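Long-range contact in cell wall surface anchor family protein (Streptococcus agalactiae serogroup V, PDB 3TW0), which serves as the adhesive tip pilin of group B streptococcal pili, its von Willebrand factor A-type domain probably mediating attachment to host tissue: residues 320-325 with 340-345. The protein carries 2 engineered substitutions. Numbering follows the deposited sequence.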
ATOM      1  N   ILE A 320       2.550  -9.269  15.687  1.00 21.09           N
ATOM      2  CA  ILE A 320       2.957  -8.714  14.408  1.00 19.77           C
ATOM      3  C   ILE A 320       4.336  -8.102  14.553  1.00 19.77           C
ATOM      4  O   ILE A 320       4.536  -7.163  15.349  1.00 19.43           O
ATOM      5  CB  ILE A 320       1.934  -7.711  13.806  1.00 19.95           C
ATOM      6  CG1 ILE A 320       0.505  -8.319  13.745  1.00 17.49           C
ATOM      7  CG2 ILE A 320       2.401  -7.277  12.399  1.00 19.34           C
ATOM      8  CD1 ILE A 320      -0.413  -7.924  14.907  1.00 19.10           C
ATOM      9  N   PHE A 321       5.287  -8.668  13.804  1.00 18.49           N
ATOM     10  CA  PHE A 321       6.651  -8.177  13.786  1.00 19.41           C
ATOM     11  C   PHE A 321       6.936  -7.514  12.443  1.00 18.88           C
ATOM     12  O   PHE A 321       6.636  -8.096  11.395  1.00 18.60           O
ATOM     13  CB  PHE A 321       7.667  -9.318  14.007  1.00 19.21           C
ATOM     14  CG  PHE A 321       7.496 -10.071  15.303  1.00 21.97           C
ATOM     15  CD1 PHE A 321       6.597  -9.657  16.279  1.00 24.74           C
ATOM     16  CD2 PHE A 321       8.258 -11.208  15.552  1.00 25.17           C
ATOM     17  CE1 PHE A 321       6.452 -10.366  17.493  1.00 28.17           C
ATOM     18  CE2 PHE A 321       8.123 -11.914  16.757  1.00 27.48           C
ATOM     19  CZ  PHE A 321       7.217 -11.484  17.732  1.00 26.42           C
ATOM     20  N   THR A 322       7.533  -6.320  12.482  1.00 17.16           N
ATOM     21  CA  THR A 322       7.883  -5.597  11.276  1.00 16.92           C
ATOM     22  C   THR A 322       9.412  -5.414  11.136  1.00 18.10           C
ATOM     23  O   THR A 322      10.087  -4.938  12.063  1.00 19.15           O
ATOM     24  CB  THR A 322       7.173  -4.238  11.212  1.00 15.47           C
ATOM     25  OG1 THR A 322       5.812  -4.405  11.571  1.00 13.85           O
ATOM     26  CG2 THR A 322       7.189  -3.663   9.798  1.00 15.62           C
ATOM     27  N   VAL A 323       9.937  -5.766   9.975  1.00 18.39           N
ATOM     28  CA  VAL A 323      11.366  -5.645   9.694  1.00 19.69           C
ATOM     29  C   VAL A 323      11.617  -4.606   8.612  1.00 19.83           C
ATOM     30  O   VAL A 323      11.168  -4.755   7.472  1.00 19.74           O
ATOM     31  CB  VAL A 323      12.003  -7.007   9.380  1.00 19.69           C
ATOM     32  CG1 VAL A 323      13.378  -6.860   8.691  1.00 20.89           C
ATOM     33  CG2 VAL A 323      12.149  -7.777  10.676  1.00 20.87           C
ATOM     34  N   GLY A 324      12.315  -3.545   9.004  1.00 19.64           N
ATOM     35  CA  GLY A 324      12.612  -2.420   8.124  1.00 21.19           C
ATOM     36  C   GLY A 324      13.829  -2.601   7.246  1.00 21.80           C
ATOM     37  O   GLY A 324      14.915  -2.931   7.708  1.00 21.58           O
ATOM     38  N   ILE A 325      13.669  -2.375   5.963  1.00 22.74           N
ATOM     39  CA  ILE A 325      14.802  -2.554   5.067  1.00 23.95           C
ATOM     40  C   ILE A 325      15.191  -1.260   4.367  1.00 23.79           C
ATOM     41  O   ILE A 325      14.383  -0.673   3.655  1.00 24.26           O
ATOM     42  CB  ILE A 325      14.528  -3.670   4.037  1.00 25.07           C
ATOM     43  CG1 ILE A 325      14.255  -4.996   4.766  1.00 25.53           C
ATOM     44  CG2 ILE A 325      15.704  -3.782   3.030  1.00 26.19           C
ATOM     45  CD1 ILE A 325      14.948  -6.149   4.188  1.00 25.97           C
ATOM     46  N   LYS A 340       8.047   5.243  12.581  1.00 21.14           N
ATOM     47  CA  LYS A 340       6.870   5.414  13.383  1.00 20.07           C
ATOM     48  C   LYS A 340       5.734   4.610  12.759  1.00 18.97           C
ATOM     49  O   LYS A 340       5.049   3.881  13.443  1.00 17.81           O
ATOM     50  CB  LYS A 340       6.506   6.907  13.486  1.00 20.90           C
ATOM     51  CG  LYS A 340       7.370   7.699  14.495  1.00 23.44           C
ATOM     52  CD  LYS A 340       6.943   9.170  14.495  1.00 29.01           C
ATOM     53  CE  LYS A 340       7.693   9.981  15.562  1.00 32.62           C
ATOM     54  NZ  LYS A 340       7.226  11.413  15.551  1.00 36.04           N
ATOM     55  N   PHE A 341       5.558   4.729  11.440  1.00 18.19           N
ATOM     56  CA  PHE A 341       4.523   3.935  10.774  1.00 17.01           C
ATOM     57  C   PHE A 341       4.707   2.433  10.991  1.00 16.66           C
ATOM     58  O   PHE A 341       3.754   1.729  11.374  1.00 17.37           O
ATOM     59  CB  PHE A 341       4.402   4.236   9.276  1.00 16.71           C
ATOM     60  CG  PHE A 341       3.491   3.262   8.582  1.00 16.79           C
ATOM     61  CD1 PHE A 341       2.124   3.276   8.837  1.00 16.12           C
ATOM     62  CD2 PHE A 341       4.021   2.266   7.773  1.00 16.42           C
ATOM     63  CE1 PHE A 341       1.278   2.325   8.222  1.00 17.71           C
ATOM     64  CE2 PHE A 341       3.201   1.329   7.160  1.00 15.51           C
ATOM     65  CZ  PHE A 341       1.842   1.353   7.375  1.00 13.12           C
ATOM     66  N   MET A 342       5.927   1.937  10.807  1.00 15.59           N
ATOM     67  CA  MET A 342       6.175   0.531  10.997  1.00 15.98           C
ATOM     68  C   MET A 342       5.931   0.069  12.407  1.00 16.31           C
ATOM     69  O   MET A 342       5.364  -1.006  12.618  1.00 16.22           O
ATOM     70  CB  MET A 342       7.574   0.142  10.509  1.00 17.14           C
ATOM     71  CG  MET A 342       7.682   0.077   8.973  1.00 15.44           C
ATOM     72  SD  MET A 342       9.361  -0.295   8.381  1.00 17.78           S
ATOM     73  CE  MET A 342       9.344  -2.060   8.559  1.00 24.39           C
ATOM     74  N   GLN A 343       6.329   0.907  13.363  1.00 16.26           N
ATOM     75  CA  GLN A 343       6.103   0.663  14.796  1.00 16.64           C
ATOM     76  C   GLN A 343       4.620   0.664  15.058  1.00 16.36           C
ATOM     77  O   GLN A 343       4.133  -0.196  15.790  1.00 17.74           O
ATOM     78  CB  GLN A 343       6.782   1.756  15.647  1.00 15.62           C
ATOM     79  CG  GLN A 343       8.287   1.584  15.782  1.00 17.23           C
ATOM     80  CD  GLN A 343       9.013   2.846  16.280  1.00 21.47           C
ATOM     81  OE1 GLN A 343       8.506   3.969  16.188  1.00 21.30           O
ATOM     82  NE2 GLN A 343      10.221   2.649  16.795  1.00 21.70           N
ATOM     83  N   SER A 344       3.910   1.610  14.429  1.00 16.29           N
ATOM     84  CA  SER A 344       2.437   1.736  14.547  1.00 15.95           C
ATOM     85  C   SER A 344       1.667   0.471  14.147  1.00 16.61           C
ATOM     86  O   SER A 344       0.586   0.220  14.687  1.00 14.73           O
ATOM     87  CB  SER A 344       1.897   2.942  13.760  1.00 15.81           C
ATOM     88  OG  SER A 344       1.642   2.600  12.388  1.00 16.42           O
ATOM     89  N   ILE A 345       2.225  -0.314  13.214  1.00 16.73           N
ATOM     90  CA  ILE A 345       1.570  -1.544  12.733  1.00 17.60           C
ATOM     91  C   ILE A 345       2.322  -2.832  13.132  1.00 18.68           C
ATOM     92  O   ILE A 345       2.338  -3.834  12.389  1.00 19.33           O
ATOM     93  CB  ILE A 345       1.295  -1.483  11.211  1.00 17.41           C
ATOM     94  CG1 ILE A 345       2.600  -1.487  10.394  1.00 17.69           C
ATOM     95  CG2 ILE A 345       0.353  -0.251  10.913  1.00 16.59           C
ATOM     96  CD1 ILE A 345       2.412  -1.772   8.832  1.00 15.69           C
TER
HETATM   97  O   HOH W   1       3.476  -4.879  10.100  1.00 16.48           O
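Met342 reaches from helix 335-344 to Thr322 and Gly324 of strand 319-324 in a beta-alpha-beta unit of the von Willebrand factor A fold, whose next strand is 352-354. Over the short segments the axes approach to 8.6 Å and run nearly antiparallel, at 159°, as expected where a helix returns over its parallel sheet. From the helix backbone, Met342 CB points at the strand and lies 3.9 Å from Thr322 CG2. CG, set anti to the carbonyl carbon (chi1 -75°), passes the same methyl group. The chain stays extended as far as SD, which rests 3.9 Å from Gly324 CA, and then bends at chi3 (82°), turning CE onto the strand backbone. There CE meets the Val323 carbonyl carbon and sits 3.3 Å from Gly324 CA, where no side chain intervenes. Thr172 and Tyr352, from the two strands flanking 319-324, also touch this methionine, so its side chain lies over three adjacent strands; it is about 6 Å from the side chain of Asp173, which binds magnesium in another structure of this protein but holds none in this model.

At the C-terminal end of the helix polar links join the apolar packing. Ser346 OG is hydrogen-bonded to both Thr322 OG1 and Met342 O, tying the strand hydroxyl to the last helical turn. Ile345, the first residue to leave helical geometry, packs on Phe309 of helix 302-312, as does Ile320, whose CG2 lies 3.4 Å from Ile345 O. A water completes the link, donating to Ile345 O at 2.8 Å and hydrogen-bonding Thr322 OG1 at 2.8 Å.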